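Local coordinates for protein peptidoglycan hydrolase FlgJ (Sphingomonas sp. A1, PDB 2ZYC) that probably hydrolyses the peptidoglycan layer as a flagellum-specific muramidase so that the rod can be assembled in the periplasm, this chain being its C-terminal catalytic part, at residues Y99-V112 / A120-T132. The protein carries 2 engineered substitutions. Residues are numbered along the deposited sequence; the frame is centred on the assembly and turned at random. Where two conformers were deposited one is given.
Sequences YADLVGNSPRYAKV and AFARALQEGGYAT
Tyr109 lies along the end of helix 118-127, its CE1 3.7 Å from Gly128 CA, while the ring edge meets the carbonyl oxygen of Leu125 and CB of Tyr130. A CB on Gly128 would run into CD1 of Tyr109, so the bare backbone is what lets the ring lie this close, an instance of a glycine at a helix end letting an aromatic ring pack directly on the backbone. With CG turned anti to its own carbonyl carbon (chi1 -65°), the ring carries its hydroxyl forward until OH stands 3.4 Å from Tyr130 CA. No direct hydrogen bond joins the segments; water does that work. One water links Tyr109 OH to Gly128 O, a second gives hydrogens to Arg108 O and Ala124 O and accepts from Lys111 N, and a third runs from Arg108 O to Glu127 OE2. A leucine in place of Tyr109 would probably leave the water at Gly128 O without its phenolic partner and open a gap beside Tyr130. Deeper down, Val112 splits its two methyls: CG1 reaches the edge of the Phe121 ring, 3.6 Å from CE1, and CG2 packs against Ala124 CB at 3.8 Å and Leu125 CD2 at 4.0 Å. The setting is the helical part of a lysozyme-clan, family 73 glycosidase fold, in which helices 92-105 and 118-127 run nearly perpendicular (86° over these segments), their axes 12.1 Å apart, and the turn from Tyr109 to Val112 helps fill the interval. Gly129, at positive phi, closes helix 118-127 in a Schellman motif, with Tyr130 N bonded back to Leu125 O. Farther out, in the conformer described, Tyr99 brings its hydroxyl to Leu125 CD2, and the Tyr99 ring stacks with Phe54, whose carbonyl oxygen is hydrogen-bonded to Tyr130 OH.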
ATOM      1  N   TYR A  99      -1.038   7.755  -3.973  1.00 14.23           N
ATOM      2  CA  TYR A  99      -0.092   6.672  -4.252  0.50 14.93           C
ATOM      3  C   TYR A  99       0.007   6.431  -5.759  1.00 14.37           C
ATOM      4  O   TYR A  99       1.098   6.294  -6.324  1.00 14.76           O
ATOM      5  CB  TYR A  99      -0.548   5.381  -3.554  0.50 15.30           C
ATOM      6  CG  TYR A  99       0.280   4.158  -3.891  0.50 16.33           C
ATOM      7  CD1 TYR A  99       1.387   3.813  -3.120  0.50 17.37           C
ATOM      8  CD2 TYR A  99      -0.042   3.348  -4.984  0.50 16.97           C
ATOM      9  CE1 TYR A  99       2.155   2.695  -3.418  0.50 17.31           C
ATOM     10  CE2 TYR A  99       0.731   2.224  -5.295  0.50 17.57           C
ATOM     11  CZ  TYR A  99       1.822   1.908  -4.503  0.50 17.15           C
ATOM     12  OH  TYR A  99       2.595   0.808  -4.792  0.50 17.82           O
ATOM     13  N   ALA A 100      -1.152   6.377  -6.409  1.00 14.55           N
ATOM     14  CA  ALA A 100      -1.224   6.150  -7.863  1.00 14.69           C
ATOM     15  C   ALA A 100      -0.502   7.253  -8.642  1.00 15.00           C
ATOM     16  O   ALA A 100       0.170   6.990  -9.634  1.00 14.66           O
ATOM     17  CB  ALA A 100      -2.662   6.056  -8.312  1.00 14.84           C
ATOM     18  N   ASP A 101      -0.662   8.490  -8.183  1.00 14.99           N
ATOM     19  CA  ASP A 101       0.022   9.639  -8.779  1.00 15.10           C
ATOM     20  C   ASP A 101       1.541   9.489  -8.649  1.00 14.70           C
ATOM     21  O   ASP A 101       2.275   9.620  -9.633  1.00 14.03           O
ATOM     22  CB  ASP A 101      -0.472  10.931  -8.111  1.00 15.53           C
ATOM     23  CG  ASP A 101       0.179  12.189  -8.689  1.00 18.18           C
ATOM     24  OD1 ASP A 101       0.410  12.259  -9.924  1.00 18.19           O
ATOM     25  OD2 ASP A 101       0.458  13.115  -7.895  1.00 19.64           O
ATOM     26  N   LEU A 102       2.002   9.195  -7.435  1.00 14.38           N
ATOM     27  CA  LEU A 102       3.425   9.035  -7.159  1.00 14.23           C
ATOM     28  C   LEU A 102       4.069   7.920  -7.985  1.00 14.25           C
ATOM     29  O   LEU A 102       5.056   8.143  -8.683  1.00 13.88           O
ATOM     30  CB  LEU A 102       3.669   8.787  -5.668  1.00 14.61           C
ATOM     31  CG  LEU A 102       5.148   8.614  -5.288  1.00 15.81           C
ATOM     32  CD1 LEU A 102       5.957   9.886  -5.562  1.00 16.98           C
ATOM     33  CD2 LEU A 102       5.283   8.172  -3.845  1.00 17.19           C
ATOM     34  N   VAL A 103       3.510   6.718  -7.889  1.00 13.95           N
ATOM     35  CA  VAL A 103       4.131   5.537  -8.482  1.00 14.22           C
ATOM     36  C   VAL A 103       3.942   5.526 -10.006  1.00 14.79           C
ATOM     37  O   VAL A 103       4.821   5.065 -10.739  1.00 14.91           O
ATOM     38  CB  VAL A 103       3.594   4.244  -7.811  1.00 14.38           C
ATOM     39  CG1 VAL A 103       4.116   2.984  -8.495  1.00 14.52           C
ATOM     40  CG2 VAL A 103       3.985   4.240  -6.345  1.00 13.49           C
ATOM     41  N   GLY A 104       2.815   6.061 -10.461  1.00 15.16           N
ATOM     42  CA  GLY A 104       2.451   6.055 -11.884  1.00 16.16           C
ATOM     43  C   GLY A 104       3.175   7.099 -12.708  1.00 16.72           C
ATOM     44  O   GLY A 104       3.448   6.884 -13.891  1.00 17.70           O
ATOM     45  N   ASN A 105       3.495   8.232 -12.083  1.00 17.09           N
ATOM     46  CA  ASN A 105       4.104   9.357 -12.794  1.00 17.44           C
ATOM     47  C   ASN A 105       5.610   9.540 -12.580  1.00 17.33           C
ATOM     48  O   ASN A 105       6.302   9.985 -13.501  1.00 17.95           O
ATOM     49  CB  ASN A 105       3.361  10.671 -12.495  1.00 17.61           C
ATOM     50  CG  ASN A 105       1.960  10.700 -13.071  1.00 19.39           C
ATOM     51  OD1 ASN A 105       0.968  10.752 -12.334  1.00 19.97           O
ATOM     52  ND2 ASN A 105       1.865  10.658 -14.392  1.00 19.85           N
ATOM     53  N   SER A 106       6.120   9.194 -11.395  1.00 17.36           N
ATOM     54  CA  SER A 106       7.529   9.418 -11.069  0.50 17.17           C
ATOM     55  C   SER A 106       8.440   8.485 -11.874  1.00 17.50           C
ATOM     56  O   SER A 106       8.290   7.264 -11.808  1.00 17.31           O
ATOM     57  CB  SER A 106       7.779   9.234  -9.570  0.50 17.27           C
ATOM     58  OG  SER A 106       6.917  10.055  -8.791  0.50 16.62           O
ATOM     59  N   PRO A 107       9.390   9.058 -12.648  1.00 17.82           N
ATOM     60  CA  PRO A 107      10.326   8.193 -13.382  1.00 17.89           C
ATOM     61  C   PRO A 107      11.088   7.154 -12.538  1.00 18.09           C
ATOM     62  O   PRO A 107      11.421   6.083 -13.054  1.00 17.47           O
ATOM     63  CB  PRO A 107      11.300   9.200 -14.007  1.00 18.05           C
ATOM     64  CG  PRO A 107      10.459  10.417 -14.212  1.00 18.41           C
ATOM     65  CD  PRO A 107       9.626  10.484 -12.963  1.00 17.89           C
ATOM     66  N   ARG A 108      11.367   7.449 -11.268  1.00 18.20           N
ATOM     67  CA  ARG A 108      12.079   6.482 -10.422  1.00 19.20           C
ATOM     68  C   ARG A 108      11.299   5.169 -10.272  1.00 17.70           C
ATOM     69  O   ARG A 108      11.901   4.108 -10.080  1.00 17.82           O
ATOM     70  CB  ARG A 108      12.426   7.059  -9.043  1.00 18.93           C
ATOM     71  CG  ARG A 108      11.240   7.553  -8.236  1.00 21.05           C
ATOM     72  CD  ARG A 108      11.662   8.286  -6.952  1.00 22.51           C
ATOM     73  NE  ARG A 108      12.504   9.450  -7.230  1.00 28.91           N
ATOM     74  CZ  ARG A 108      12.789  10.417  -6.354  1.00 31.97           C
ATOM     75  NH1 ARG A 108      12.305  10.386  -5.115  1.00 33.65           N
ATOM     76  NH2 ARG A 108      13.569  11.429  -6.725  1.00 33.13           N
ATOM     77  N   TYR A 109       9.973   5.255 -10.372  1.00 16.78           N
ATOM     78  CA  TYR A 109       9.087   4.084 -10.275  1.00 16.28           C
ATOM     79  C   TYR A 109       8.666   3.507 -11.634  1.00 16.16           C
ATOM     80  O   TYR A 109       7.739   2.692 -11.705  1.00 15.96           O
ATOM     81  CB  TYR A 109       7.836   4.421  -9.441  1.00 16.34           C
ATOM     82  CG  TYR A 109       8.127   4.724  -7.989  1.00 15.69           C
ATOM     83  CD1 TYR A 109       8.568   3.727  -7.125  1.00 16.56           C
ATOM     84  CD2 TYR A 109       7.957   6.009  -7.476  1.00 16.22           C
ATOM     85  CE1 TYR A 109       8.845   4.003  -5.785  1.00 17.35           C
ATOM     86  CE2 TYR A 109       8.229   6.295  -6.143  1.00 15.94           C
ATOM     87  CZ  TYR A 109       8.677   5.289  -5.306  1.00 17.08           C
ATOM     88  OH  TYR A 109       8.942   5.562  -3.984  1.00 17.28           O
ATOM     89  N   ALA A 110       9.347   3.911 -12.706  1.00 16.49           N
ATOM     90  CA  ALA A 110       8.945   3.528 -14.070  1.00 16.79           C
ATOM     91  C   ALA A 110       8.918   2.016 -14.294  1.00 16.76           C
ATOM     92  O   ALA A 110       8.204   1.530 -15.170  1.00 16.68           O
ATOM     93  CB  ALA A 110       9.851   4.194 -15.104  1.00 17.14           C
ATOM     94  N   LYS A 111       9.696   1.280 -13.503  1.00 16.61           N
ATOM     95  CA  LYS A 111       9.782  -0.178 -13.634  1.00 16.52           C
ATOM     96  C   LYS A 111       8.602  -0.937 -13.009  1.00 15.64           C
ATOM     97  O   LYS A 111       8.441  -2.140 -13.230  1.00 15.18           O
ATOM     98  CB  LYS A 111      11.118  -0.682 -13.070  1.00 16.86           C
ATOM     99  CG  LYS A 111      12.321  -0.411 -13.983  1.00 20.54           C
ATOM    100  CD  LYS A 111      12.213  -1.232 -15.261  1.00 25.74           C
ATOM    101  CE  LYS A 111      13.371  -0.983 -16.217  1.00 28.78           C
ATOM    102  NZ  LYS A 111      13.424  -2.041 -17.272  1.00 30.61           N
ATOM    103  N   VAL A 112       7.769  -0.239 -12.243  1.00 14.50           N
ATOM    104  CA  VAL A 112       6.602  -0.879 -11.631  1.00 13.79           C
ATOM    105  C   VAL A 112       5.570  -1.354 -12.662  1.00 13.82           C
ATOM    106  O   VAL A 112       5.086  -2.485 -12.591  1.00 13.59           O
ATOM    107  CB  VAL A 112       5.934   0.046 -10.588  1.00 13.78           C
ATOM    108  CG1 VAL A 112       4.627  -0.552 -10.081  1.00 13.28           C
ATOM    109  CG2 VAL A 112       6.875   0.280  -9.422  1.00 12.77           C
ATOM    110  N   ALA A 120       9.192  -9.194  -8.453  1.00 15.51           N
ATOM    111  CA  ALA A 120       9.588  -8.216  -9.474  1.00 14.97           C
ATOM    112  C   ALA A 120       8.995  -6.838  -9.158  1.00 14.50           C
ATOM    113  O   ALA A 120       9.682  -5.805  -9.256  1.00 14.25           O
ATOM    114  CB  ALA A 120       9.129  -8.680 -10.858  1.00 15.47           C
ATOM    115  N   PHE A 121       7.718  -6.847  -8.780  1.00 13.84           N
ATOM    116  CA  PHE A 121       6.994  -5.637  -8.400  1.00 13.21           C
ATOM    117  C   PHE A 121       7.668  -4.967  -7.200  1.00 13.15           C
ATOM    118  O   PHE A 121       7.947  -3.771  -7.215  1.00 11.95           O
ATOM    119  CB  PHE A 121       5.524  -5.989  -8.108  1.00 13.11           C
ATOM    120  CG  PHE A 121       4.752  -4.904  -7.409  1.00 12.72           C
ATOM    121  CD1 PHE A 121       4.351  -3.760  -8.094  1.00 12.05           C
ATOM    122  CD2 PHE A 121       4.403  -5.041  -6.063  1.00 13.58           C
ATOM    123  CE1 PHE A 121       3.629  -2.753  -7.442  1.00 12.53           C
ATOM    124  CE2 PHE A 121       3.678  -4.048  -5.406  1.00 12.69           C
ATOM    125  CZ  PHE A 121       3.293  -2.892  -6.102  1.00 12.46           C
ATOM    126  N   ALA A 122       7.944  -5.755  -6.171  1.00 13.04           N
ATOM    127  CA  ALA A 122       8.570  -5.227  -4.965  1.00 13.63           C
ATOM    128  C   ALA A 122       9.965  -4.682  -5.248  1.00 13.69           C
ATOM    129  O   ALA A 122      10.319  -3.617  -4.765  1.00 13.86           O
ATOM    130  CB  ALA A 122       8.598  -6.291  -3.873  1.00 13.55           C
ATOM    131  N   ARG A 123      10.743  -5.405  -6.052  1.00 14.32           N
ATOM    132  CA  ARG A 123      12.065  -4.926  -6.482  1.00 15.05           C
ATOM    133  C   ARG A 123      11.975  -3.580  -7.207  1.00 14.55           C
ATOM    134  O   ARG A 123      12.815  -2.710  -6.994  1.00 13.77           O
ATOM    135  CB  ARG A 123      12.768  -5.964  -7.363  1.00 14.98           C
ATOM    136  CG  ARG A 123      13.202  -7.242  -6.633  1.00 17.24           C
ATOM    137  CD  ARG A 123      14.132  -8.136  -7.482  1.00 17.86           C
ATOM    138  NE  ARG A 123      13.729  -8.250  -8.889  1.00 23.01           N
ATOM    139  CZ  ARG A 123      13.018  -9.248  -9.411  1.00 24.67           C
ATOM    140  NH1 ARG A 123      12.589 -10.252  -8.657  1.00 26.77           N
ATOM    141  NH2 ARG A 123      12.719  -9.237 -10.702  1.00 25.67           N
ATOM    142  N   ALA A 124      10.948  -3.417  -8.048  1.00 14.03           N
ATOM    143  CA  ALA A 124      10.731  -2.155  -8.780  1.00 14.11           C
ATOM    144  C   ALA A 124      10.437  -0.986  -7.834  1.00 14.25           C
ATOM    145  O   ALA A 124      10.922   0.128  -8.048  1.00 14.14           O
ATOM    146  CB  ALA A 124       9.621  -2.305  -9.826  1.00 14.01           C
ATOM    147  N   LEU A 125       9.661  -1.250  -6.785  1.00 14.24           N
ATOM    148  CA  LEU A 125       9.396  -0.241  -5.756  1.00 14.63           C
ATOM    149  C   LEU A 125      10.675   0.107  -5.003  1.00 15.69           C
ATOM    150  O   LEU A 125      10.953   1.280  -4.755  1.00 15.85           O
ATOM    151  CB  LEU A 125       8.357  -0.750  -4.758  1.00 14.27           C
ATOM    152  CG  LEU A 125       6.913  -0.835  -5.249  1.00 13.87           C
ATOM    153  CD1 LEU A 125       6.107  -1.601  -4.207  1.00 14.44           C
ATOM    154  CD2 LEU A 125       6.338   0.563  -5.492  1.00 13.50           C
ATOM    155  N   GLN A 126      11.442  -0.917  -4.638  1.00 16.49           N
ATOM    156  CA  GLN A 126      12.693  -0.712  -3.922  0.50 17.58           C
ATOM    157  C   GLN A 126      13.693   0.105  -4.745  1.00 17.79           C
ATOM    158  O   GLN A 126      14.367   0.992  -4.211  1.00 17.75           O
ATOM    159  CB  GLN A 126      13.289  -2.048  -3.497  0.50 17.91           C
ATOM    160  CG  GLN A 126      14.229  -1.940  -2.313  0.50 19.51           C
ATOM    161  CD  GLN A 126      14.452  -3.271  -1.636  0.50 21.51           C
ATOM    162  OE1 GLN A 126      13.626  -4.178  -1.741  0.50 22.39           O
ATOM    163  NE2 GLN A 126      15.572  -3.399  -0.930  0.50 22.42           N
ATOM    164  N   GLU A 127      13.779  -0.184  -6.046  1.00 18.58           N
ATOM    165  CA  GLU A 127      14.639   0.598  -6.952  1.00 19.55           C
ATOM    166  C   GLU A 127      14.224   2.069  -6.997  1.00 19.45           C
ATOM    167  O   GLU A 127      15.069   2.972  -7.076  1.00 20.70           O
ATOM    168  CB  GLU A 127      14.631   0.003  -8.369  1.00 19.36           C
ATOM    169  CG  GLU A 127      15.377   0.852  -9.416  1.00 21.17           C
ATOM    170  CD  GLU A 127      15.258   0.300 -10.828  1.00 21.13           C
ATOM    171  OE1 GLU A 127      15.309  -0.936 -11.003  1.00 22.60           O
ATOM    172  OE2 GLU A 127      15.131   1.112 -11.773  1.00 24.68           O
ATOM    173  N   GLY A 128      12.920   2.308  -6.961  1.00 18.80           N
ATOM    174  CA  GLY A 128      12.381   3.653  -6.924  1.00 18.48           C
ATOM    175  C   GLY A 128      12.632   4.375  -5.611  1.00 18.18           C
ATOM    176  O   GLY A 128      12.397   5.571  -5.525  1.00 19.04           O
ATOM    177  N   GLY A 129      13.103   3.646  -4.598  1.00 17.06           N
ATOM    178  CA  GLY A 129      13.346   4.211  -3.270  1.00 16.62           C
ATOM    179  C   GLY A 129      12.132   4.228  -2.357  1.00 15.83           C
ATOM    180  O   GLY A 129      12.051   5.044  -1.426  1.00 15.97           O
ATOM    181  N   TYR A 130      11.179   3.333  -2.594  1.00 15.36           N
ATOM    182  CA  TYR A 130      10.007   3.294  -1.723  1.00 15.20           C
ATOM    183  C   TYR A 130      10.434   2.961  -0.294  1.00 15.37           C
ATOM    184  O   TYR A 130       9.989   3.609   0.666  1.00 15.25           O
ATOM    185  CB  TYR A 130       8.925   2.315  -2.226  1.00 14.98           C
ATOM    186  CG  TYR A 130       7.843   2.151  -1.190  1.00 14.79           C
ATOM    187  CD1 TYR A 130       6.851   3.119  -1.042  1.00 15.42           C
ATOM    188  CD2 TYR A 130       7.849   1.064  -0.315  1.00 15.01           C
ATOM    189  CE1 TYR A 130       5.879   2.997  -0.059  1.00 14.05           C
ATOM    190  CE2 TYR A 130       6.882   0.938   0.673  1.00 14.43           C
ATOM    191  CZ  TYR A 130       5.900   1.903   0.782  1.00 15.17           C
ATOM    192  OH  TYR A 130       4.953   1.790   1.762  1.00 15.88           O
ATOM    193  N   ALA A 131      11.302   1.955  -0.176  1.00 15.95           N
ATOM    194  CA  ALA A 131      11.904   1.517   1.083  1.00 17.14           C
ATOM    195  C   ALA A 131      13.285   0.965   0.761  1.00 18.12           C
ATOM    196  O   ALA A 131      13.502   0.468  -0.343  1.00 17.91           O
ATOM    197  CB  ALA A 131      11.065   0.433   1.737  1.00 16.65           C
ATOM    198  N   THR A 132      14.202   1.040   1.726  1.00 19.68           N
ATOM    199  CA  THR A 132      15.591   0.605   1.513  1.00 20.72           C
ATOM    200  C   THR A 132      15.995  -0.740   2.150  1.00 21.66           C
ATOM    201  O   THR A 132      17.067  -1.265   1.838  1.00 22.07           O
ATOM    202  CB  THR A 132      16.593   1.700   1.930  1.00 21.10           C
ATOM    203  OG1 THR A 132      16.390   2.032   3.311  1.00 21.73           O
ATOM    204  CG2 THR A 132      16.396   2.948   1.071  1.00 19.93           C
TER
HETATM  205  O   HOH W   1      11.200   1.543 -10.634  1.00 29.25           O
HETATM  206  O   HOH W   2      14.608   4.036 -10.583  1.00 32.40           O
HETATM  207  O   HOH W   3      10.923   7.179  -3.822  1.00 26.57           O